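Local coordinates for protein Fe(2+) transporter FeoB (Legionella pneumophila, PDB 3IBY) that probably imports ferrous iron across the bacterial inner membrane, driven by GTP, this piece being its cytosolic part with a GTP-binding G domain, at residues A179-I191 / S198-G210. Numbering follows the deposited sequence.
Sequences AQQILNDLENQLI and SFAYYFSRRLAEG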
ATOM      1  N   ALA A 179       5.527  22.793  -7.352  1.00  6.18           N
ATOM      2  CA  ALA A 179       5.714  21.454  -6.813  1.00  6.82           C
ATOM      3  C   ALA A 179       5.667  20.366  -7.898  1.00  7.62           C
ATOM      4  O   ALA A 179       6.459  19.405  -7.865  1.00  7.14           O
ATOM      5  CB  ALA A 179       4.680  21.166  -5.713  1.00  6.07           C
ATOM      6  N   GLN A 180       4.760  20.496  -8.862  1.00  8.32           N
ATOM      7  CA  GLN A 180       4.691  19.479  -9.906  1.00  9.30           C
ATOM      8  C   GLN A 180       5.981  19.533 -10.730  1.00  9.03           C
ATOM      9  O   GLN A 180       6.578  18.520 -11.055  1.00  8.37           O
ATOM     10  CB  GLN A 180       3.425  19.652 -10.755  1.00  9.85           C
ATOM     11  CG  GLN A 180       3.006  18.380 -11.543  1.00 12.84           C
ATOM     12  CD  GLN A 180       2.630  17.144 -10.644  1.00 17.20           C
ATOM     13  OE1 GLN A 180       3.251  16.058 -10.752  1.00 18.14           O
ATOM     14  NE2 GLN A 180       1.603  17.312  -9.774  1.00 18.03           N
ATOM     15  N   GLN A 181       6.424  20.743 -11.019  1.00  9.46           N
ATOM     16  CA  GLN A 181       7.677  20.948 -11.703  1.00  9.88           C
ATOM     17  C   GLN A 181       8.806  20.135 -11.023  1.00  9.74           C
ATOM     18  O   GLN A 181       9.548  19.421 -11.695  1.00  9.58           O
ATOM     19  CB  GLN A 181       7.989  22.455 -11.744  1.00 10.17           C
ATOM     20  CG  GLN A 181       8.967  22.919 -12.848  1.00 12.19           C
ATOM     21  CD  GLN A 181      10.381  23.286 -12.342  1.00 14.31           C
ATOM     22  OE1 GLN A 181      10.618  23.475 -11.130  1.00 14.33           O
ATOM     23  NE2 GLN A 181      11.319  23.417 -13.288  1.00 13.68           N
ATOM     24  N   ILE A 182       8.909  20.216  -9.694  1.00  9.66           N
ATOM     25  CA  ILE A 182      10.030  19.606  -8.961  1.00  9.32           C
ATOM     26  C   ILE A 182       9.967  18.090  -9.024  1.00  8.90           C
ATOM     27  O   ILE A 182      10.981  17.445  -9.217  1.00  8.35           O
ATOM     28  CB  ILE A 182      10.071  20.035  -7.458  1.00  9.54           C
ATOM     29  CG1 ILE A 182      10.412  21.513  -7.322  1.00  9.55           C
ATOM     30  CG2 ILE A 182      11.129  19.214  -6.675  1.00  9.75           C
ATOM     31  CD1 ILE A 182      10.204  22.075  -5.919  1.00  9.12           C
ATOM     32  N   LEU A 183       8.776  17.531  -8.840  1.00  8.85           N
ATOM     33  CA  LEU A 183       8.587  16.095  -8.939  1.00  9.13           C
ATOM     34  C   LEU A 183       8.874  15.577 -10.360  1.00  9.43           C
ATOM     35  O   LEU A 183       9.400  14.458 -10.512  1.00 10.14           O
ATOM     36  CB  LEU A 183       7.170  15.685  -8.515  1.00  9.35           C
ATOM     37  CG  LEU A 183       6.695  15.754  -7.048  1.00  9.65           C
ATOM     38  CD1 LEU A 183       5.198  15.486  -7.012  1.00  8.83           C
ATOM     39  CD2 LEU A 183       7.426  14.781  -6.068  1.00 10.28           C
ATOM     40  N   ASN A 184       8.553  16.359 -11.396  1.00  8.79           N
ATOM     41  CA  ASN A 184       8.829  15.907 -12.764  1.00  8.50           C
ATOM     42  C   ASN A 184      10.331  15.994 -13.118  1.00  8.66           C
ATOM     43  O   ASN A 184      10.834  15.164 -13.891  1.00  8.49           O
ATOM     44  CB  ASN A 184       7.954  16.644 -13.796  1.00  8.28           C
ATOM     45  CG  ASN A 184       6.456  16.463 -13.550  1.00  7.33           C
ATOM     46  OD1 ASN A 184       5.993  15.454 -13.028  1.00  6.86           O
ATOM     47  ND2 ASN A 184       5.699  17.461 -13.922  1.00  6.20           N
ATOM     48  N   ASP A 185      11.044  16.984 -12.560  1.00  8.76           N
ATOM     49  CA  ASP A 185      12.524  17.051 -12.684  1.00  8.71           C
ATOM     50  C   ASP A 185      13.140  15.849 -11.954  1.00  8.57           C
ATOM     51  O   ASP A 185      14.004  15.147 -12.468  1.00  8.44           O
ATOM     52  CB  ASP A 185      13.114  18.366 -12.120  1.00  8.51           C
ATOM     53  CG  ASP A 185      13.140  19.512 -13.151  1.00  8.84           C
ATOM     54  OD1 ASP A 185      13.200  20.699 -12.739  1.00  6.26           O
ATOM     55  OD2 ASP A 185      13.094  19.232 -14.372  1.00  9.82           O
ATOM     56  N   LEU A 186      12.660  15.613 -10.750  1.00  8.59           N
ATOM     57  CA  LEU A 186      13.153  14.535  -9.942  1.00  8.65           C
ATOM     58  C   LEU A 186      12.954  13.199 -10.667  1.00  9.00           C
ATOM     59  O   LEU A 186      13.920  12.458 -10.835  1.00  9.01           O
ATOM     60  CB  LEU A 186      12.454  14.573  -8.591  1.00  8.52           C
ATOM     61  CG  LEU A 186      13.164  13.902  -7.442  1.00  8.54           C
ATOM     62  CD1 LEU A 186      14.523  14.527  -7.233  1.00  8.99           C
ATOM     63  CD2 LEU A 186      12.304  14.019  -6.202  1.00  7.89           C
ATOM     64  N   GLU A 187      11.735  12.928 -11.145  1.00  9.08           N
ATOM     65  CA  GLU A 187      11.472  11.719 -11.942  1.00  9.66           C
ATOM     66  C   GLU A 187      12.434  11.563 -13.115  1.00  9.70           C
ATOM     67  O   GLU A 187      12.928  10.477 -13.375  1.00 10.12           O
ATOM     68  CB  GLU A 187      10.019  11.654 -12.459  1.00  9.76           C
ATOM     69  CG  GLU A 187       9.686  10.334 -13.211  1.00 10.60           C
ATOM     70  CD  GLU A 187       8.173  10.079 -13.506  1.00 12.38           C
ATOM     71  OE1 GLU A 187       7.399  11.037 -13.702  1.00 12.59           O
ATOM     72  OE2 GLU A 187       7.754   8.890 -13.574  1.00 13.46           O
ATOM     73  N   ASN A 188      12.712  12.641 -13.821  1.00 10.07           N
ATOM     74  CA  ASN A 188      13.564  12.555 -15.011  1.00 10.50           C
ATOM     75  C   ASN A 188      15.056  12.377 -14.691  1.00 10.16           C
ATOM     76  O   ASN A 188      15.741  11.573 -15.314  1.00  9.97           O
ATOM     77  CB  ASN A 188      13.318  13.791 -15.894  1.00 11.18           C
ATOM     78  CG  ASN A 188      11.907  13.788 -16.525  1.00 12.77           C
ATOM     79  OD1 ASN A 188      11.194  14.811 -16.519  1.00 12.86           O
ATOM     80  ND2 ASN A 188      11.508  12.624 -17.070  1.00 13.66           N
ATOM     81  N   GLN A 189      15.552  13.137 -13.722  1.00 10.13           N
ATOM     82  CA  GLN A 189      16.866  12.899 -13.128  1.00 10.19           C
ATOM     83  C   GLN A 189      17.056  11.376 -12.924  1.00  9.98           C
ATOM     84  O   GLN A 189      18.034  10.791 -13.425  1.00 10.37           O
ATOM     85  CB  GLN A 189      16.950  13.641 -11.786  1.00 10.58           C
ATOM     86  CG  GLN A 189      18.337  14.139 -11.307  1.00 11.72           C
ATOM     87  CD  GLN A 189      18.225  15.232 -10.177  1.00 13.75           C
ATOM     88  OE1 GLN A 189      17.123  15.651  -9.802  1.00 12.94           O
ATOM     89  NE2 GLN A 189      19.376  15.688  -9.659  1.00 14.28           N
ATOM     90  N   LEU A 190      16.095  10.740 -12.237  1.00  8.83           N
ATOM     91  CA  LEU A 190      16.140   9.299 -11.956  1.00  8.11           C
ATOM     92  C   LEU A 190      16.174   8.424 -13.215  1.00  8.10           C
ATOM     93  O   LEU A 190      16.977   7.502 -13.295  1.00  7.30           O
ATOM     94  CB  LEU A 190      14.959   8.867 -11.070  1.00  7.76           C
ATOM     95  CG  LEU A 190      14.922   9.496  -9.679  1.00  6.87           C
ATOM     96  CD1 LEU A 190      13.851   8.904  -8.856  1.00  5.41           C
ATOM     97  CD2 LEU A 190      16.281   9.372  -8.990  1.00  7.06           C
ATOM     98  N   ILE A 191      15.309   8.703 -14.189  1.00  8.14           N
ATOM     99  CA  ILE A 191      15.302   7.925 -15.433  1.00  8.19           C
ATOM    100  C   ILE A 191      16.679   7.981 -16.106  1.00  8.47           C
ATOM    101  O   ILE A 191      17.220   6.947 -16.487  1.00  8.39           O
ATOM    102  CB  ILE A 191      14.184   8.388 -16.395  1.00  8.30           C
ATOM    103  CG1 ILE A 191      12.804   8.050 -15.812  1.00  8.31           C
ATOM    104  CG2 ILE A 191      14.304   7.718 -17.729  1.00  7.36           C
ATOM    105  CD1 ILE A 191      11.669   8.893 -16.342  1.00  7.98           C
ATOM    106  N   SER A 198       8.653   2.638 -13.697  1.00 10.51           N
ATOM    107  CA  SER A 198       7.888   2.309 -12.494  1.00  9.85           C
ATOM    108  C   SER A 198       8.594   2.800 -11.239  1.00  8.94           C
ATOM    109  O   SER A 198       8.028   3.557 -10.430  1.00  8.23           O
ATOM    110  CB  SER A 198       7.712   0.785 -12.394  1.00 10.32           C
ATOM    111  OG  SER A 198       8.986   0.120 -12.338  1.00 10.52           O
ATOM    112  N   PHE A 199       9.845   2.375 -11.091  1.00  7.87           N
ATOM    113  CA  PHE A 199      10.581   2.705  -9.899  1.00  7.02           C
ATOM    114  C   PHE A 199      10.872   4.218  -9.771  1.00  6.62           C
ATOM    115  O   PHE A 199      10.846   4.755  -8.656  1.00  6.09           O
ATOM    116  CB  PHE A 199      11.883   1.921  -9.796  1.00  6.74           C
ATOM    117  CG  PHE A 199      12.533   2.118  -8.487  1.00  7.08           C
ATOM    118  CD1 PHE A 199      12.008   1.524  -7.352  1.00  5.99           C
ATOM    119  CD2 PHE A 199      13.592   2.997  -8.345  1.00  7.89           C
ATOM    120  CE1 PHE A 199      12.559   1.760  -6.117  1.00  5.56           C
ATOM    121  CE2 PHE A 199      14.145   3.238  -7.080  1.00  7.56           C
ATOM    122  CZ  PHE A 199      13.619   2.625  -5.977  1.00  5.21           C
ATOM    123  N   ALA A 200      11.158   4.888 -10.892  1.00  5.69           N
ATOM    124  CA  ALA A 200      11.490   6.306 -10.859  1.00  5.58           C
ATOM    125  C   ALA A 200      10.305   7.122 -10.393  1.00  5.96           C
ATOM    126  O   ALA A 200      10.463   8.029  -9.541  1.00  5.63           O
ATOM    127  CB  ALA A 200      11.931   6.787 -12.190  1.00  5.83           C
ATOM    128  N   TYR A 201       9.119   6.800 -10.928  1.00  5.82           N
ATOM    129  CA  TYR A 201       7.913   7.489 -10.501  1.00  5.84           C
ATOM    130  C   TYR A 201       7.811   7.325  -9.004  1.00  5.96           C
ATOM    131  O   TYR A 201       7.648   8.311  -8.295  1.00  7.01           O
ATOM    132  CB  TYR A 201       6.637   6.973 -11.192  1.00  5.86           C
ATOM    133  CG  TYR A 201       5.358   7.700 -10.749  1.00  5.58           C
ATOM    134  CD1 TYR A 201       4.846   8.799 -11.457  1.00  6.18           C
ATOM    135  CD2 TYR A 201       4.674   7.306  -9.628  1.00  4.00           C
ATOM    136  CE1 TYR A 201       3.675   9.468 -11.039  1.00  4.81           C
ATOM    137  CE2 TYR A 201       3.517   7.965  -9.217  1.00  4.08           C
ATOM    138  CZ  TYR A 201       3.021   9.030  -9.911  1.00  3.73           C
ATOM    139  OH  TYR A 201       1.874   9.634  -9.450  1.00  3.09           O
ATOM    140  N   TYR A 202       7.934   6.090  -8.521  1.00  5.68           N
ATOM    141  CA  TYR A 202       7.665   5.792  -7.107  1.00  5.40           C
ATOM    142  C   TYR A 202       8.722   6.404  -6.210  1.00  5.74           C
ATOM    143  O   TYR A 202       8.411   7.012  -5.216  1.00  6.12           O
ATOM    144  CB  TYR A 202       7.608   4.264  -6.876  1.00  5.04           C
ATOM    145  CG  TYR A 202       7.644   3.802  -5.428  1.00  2.72           C
ATOM    146  CD1 TYR A 202       6.482   3.654  -4.680  1.00  2.00           C
ATOM    147  CD2 TYR A 202       8.843   3.484  -4.823  1.00  2.38           C
ATOM    148  CE1 TYR A 202       6.520   3.199  -3.365  1.00  2.00           C
ATOM    149  CE2 TYR A 202       8.889   3.049  -3.504  1.00  2.64           C
ATOM    150  CZ  TYR A 202       7.732   2.905  -2.773  1.00  3.19           C
ATOM    151  OH  TYR A 202       7.833   2.463  -1.454  1.00  5.80           O
ATOM    152  N   PHE A 203       9.974   6.236  -6.573  1.00  6.33           N
ATOM    153  CA  PHE A 203      11.079   6.681  -5.751  1.00  7.20           C
ATOM    154  C   PHE A 203      11.143   8.225  -5.603  1.00  7.03           C
ATOM    155  O   PHE A 203      11.593   8.754  -4.569  1.00  7.00           O
ATOM    156  CB  PHE A 203      12.357   6.128  -6.371  1.00  7.67           C
ATOM    157  CG  PHE A 203      13.585   6.422  -5.588  1.00 11.59           C
ATOM    158  CD1 PHE A 203      13.546   6.513  -4.196  1.00 14.82           C
ATOM    159  CD2 PHE A 203      14.810   6.590  -6.247  1.00 14.14           C
ATOM    160  CE1 PHE A 203      14.705   6.769  -3.476  1.00 16.69           C
ATOM    161  CE2 PHE A 203      15.970   6.848  -5.540  1.00 15.24           C
ATOM    162  CZ  PHE A 203      15.927   6.942  -4.153  1.00 15.98           C
ATOM    163  N   SER A 204      10.657   8.927  -6.629  1.00  6.43           N
ATOM    164  CA  SER A 204      10.561  10.394  -6.621  1.00  5.93           C
ATOM    165  C   SER A 204       9.627  10.936  -5.523  1.00  5.34           C
ATOM    166  O   SER A 204       9.977  11.904  -4.791  1.00  4.08           O
ATOM    167  CB  SER A 204      10.136  10.928  -8.015  1.00  5.63           C
ATOM    168  OG  SER A 204       8.958  10.318  -8.490  1.00  4.47           O
ATOM    169  N   ARG A 205       8.452  10.309  -5.415  1.00  4.80           N
ATOM    170  CA  ARG A 205       7.479  10.660  -4.380  1.00  4.14           C
ATOM    171  C   ARG A 205       8.048  10.423  -3.004  1.00  4.12           C
ATOM    172  O   ARG A 205       7.885  11.245  -2.119  1.00  3.87           O
ATOM    173  CB  ARG A 205       6.182   9.882  -4.555  1.00  4.22           C
ATOM    174  CG  ARG A 205       5.173  10.529  -5.532  1.00  5.47           C
ATOM    175  CD  ARG A 205       5.734  10.629  -6.910  1.00  5.90           C
ATOM    176  NE  ARG A 205       4.897  11.405  -7.799  1.00  7.50           N
ATOM    177  CZ  ARG A 205       5.313  11.879  -8.972  1.00  8.18           C
ATOM    178  NH1 ARG A 205       6.557  11.659  -9.406  1.00  8.62           N
ATOM    179  NH2 ARG A 205       4.481  12.560  -9.731  1.00  7.46           N
ATOM    180  N   ARG A 206       8.758   9.325  -2.822  1.00  4.60           N
ATOM    181  CA  ARG A 206       9.349   9.055  -1.525  1.00  5.62           C
ATOM    182  C   ARG A 206      10.410  10.099  -1.138  1.00  6.06           C
ATOM    183  O   ARG A 206      10.436  10.617  -0.002  1.00  5.03           O
ATOM    184  CB  ARG A 206       9.902   7.622  -1.500  1.00  6.08           C
ATOM    185  CG  ARG A 206       8.915   6.545  -1.014  1.00  6.06           C
ATOM    186  CD  ARG A 206       7.475   7.055  -0.830  1.00  7.42           C
ATOM    187  NE  ARG A 206       6.586   6.475  -1.824  1.00  6.73           N
ATOM    188  CZ  ARG A 206       5.405   6.953  -2.176  1.00  7.31           C
ATOM    189  NH1 ARG A 206       4.903   8.081  -1.684  1.00  6.17           N
ATOM    190  NH2 ARG A 206       4.713   6.278  -3.064  1.00 11.59           N
ATOM    191  N   LEU A 207      11.288  10.391  -2.082  1.00  6.89           N
ATOM    192  CA  LEU A 207      12.264  11.458  -1.892  1.00  7.82           C
ATOM    193  C   LEU A 207      11.550  12.752  -1.508  1.00  8.06           C
ATOM    194  O   LEU A 207      11.905  13.404  -0.529  1.00  7.83           O
ATOM    195  CB  LEU A 207      13.059  11.661  -3.177  1.00  7.82           C
ATOM    196  CG  LEU A 207      14.438  11.031  -3.270  1.00  8.86           C
ATOM    197  CD1 LEU A 207      14.559   9.885  -2.258  1.00 10.62           C
ATOM    198  CD2 LEU A 207      14.739  10.604  -4.724  1.00  9.03           C
ATOM    199  N   ALA A 208      10.525  13.093  -2.283  1.00  8.72           N
ATOM    200  CA  ALA A 208       9.707  14.282  -2.047  1.00  9.03           C
ATOM    201  C   ALA A 208       9.177  14.305  -0.641  1.00  9.40           C
ATOM    202  O   ALA A 208       9.018  15.355  -0.050  1.00  9.59           O
ATOM    203  CB  ALA A 208       8.556  14.325  -3.024  1.00  9.01           C
ATOM    204  N   GLU A 209       8.905  13.140  -0.091  1.00 10.25           N
ATOM    205  CA  GLU A 209       8.383  13.079   1.258  1.00 10.87           C
ATOM    206  C   GLU A 209       9.471  13.124   2.277  1.00 11.62           C
ATOM    207  O   GLU A 209       9.190  13.318   3.470  1.00 11.80           O
ATOM    208  CB  GLU A 209       7.549  11.837   1.428  1.00 11.10           C
ATOM    209  CG  GLU A 209       6.262  11.911   0.557  1.00 11.68           C
ATOM    210  CD  GLU A 209       5.543  10.584   0.445  1.00 10.62           C
ATOM    211  OE1 GLU A 209       5.748   9.717   1.321  1.00  6.53           O
ATOM    212  OE2 GLU A 209       4.771  10.437  -0.529  1.00 12.72           O
ATOM    213  N   GLY A 210      10.711  12.982   1.810  1.00 12.02           N
ATOM    214  CA  GLY A 210      11.869  13.033   2.676  1.00 12.66           C
ATOM    215  C   GLY A 210      12.339  11.646   3.094  1.00 13.46           C
ATOM    216  O   GLY A 210      12.833  11.472   4.216  1.00 14.13           O
TER
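Leu190 packs on Ala200 and Phe203, and Leu186 on Leu207, at the apolar centre of a helical hairpin. Helices 177-193 and 197-209 form the hairpin, and a short connection links them. It belongs to the helical part that follows the G domain in the cytosolic region of FeoB, probably the GDI domain, and lies away from the predicted GTP sites. The axes run at 132° to each other, 8.6 Å apart at their closest.

Leu190 CD1 reaches Phe203 CD2 at 3.6 Å, the two side chains crossing at about a right angle. The CB atoms of Leu190 and Ala200 also touch, and Ile191 CG1 packs on the same methyl. Leu186 CD2 lies against Leu207 CB. The side chain of Ser204 is a knob in the hole between Leu183, Leu186, Glu187 and Leu190. Toward the other end of the contact, Leu183 CD2 meets Ala208 CB. Leu238 of helix 234-253 touches both Leu183 and Ala208, while Leu223 of helix 219-229 packs on Leu186.

Arg205 marks the passage to the polar edge. Its chain bends at chi2 (62°), and its guanidinium lies between Leu183 CD1 over one face and the Tyr201 ring over the other. Gln180 OE1 approaches obliquely, 3.8 Å from Arg205 NH2. Glu187 has CG anti to the backbone N (chi1 -176°) and an extended chain, which carries its carboxylate to Tyr201. OE2 sits at the edge of the Tyr201 ring, 3.3 Å from Tyr201 CB. Glu187 OE1 stays 4.4 Å from Arg205 NH1, too far for a salt bridge, though the opposite charges may still attract. Within its own helix, Arg205 NH1 donates to Ser204 OG at 2.9 Å, the oxygen lying in the guanidinium plane, which should limit rotation of the group.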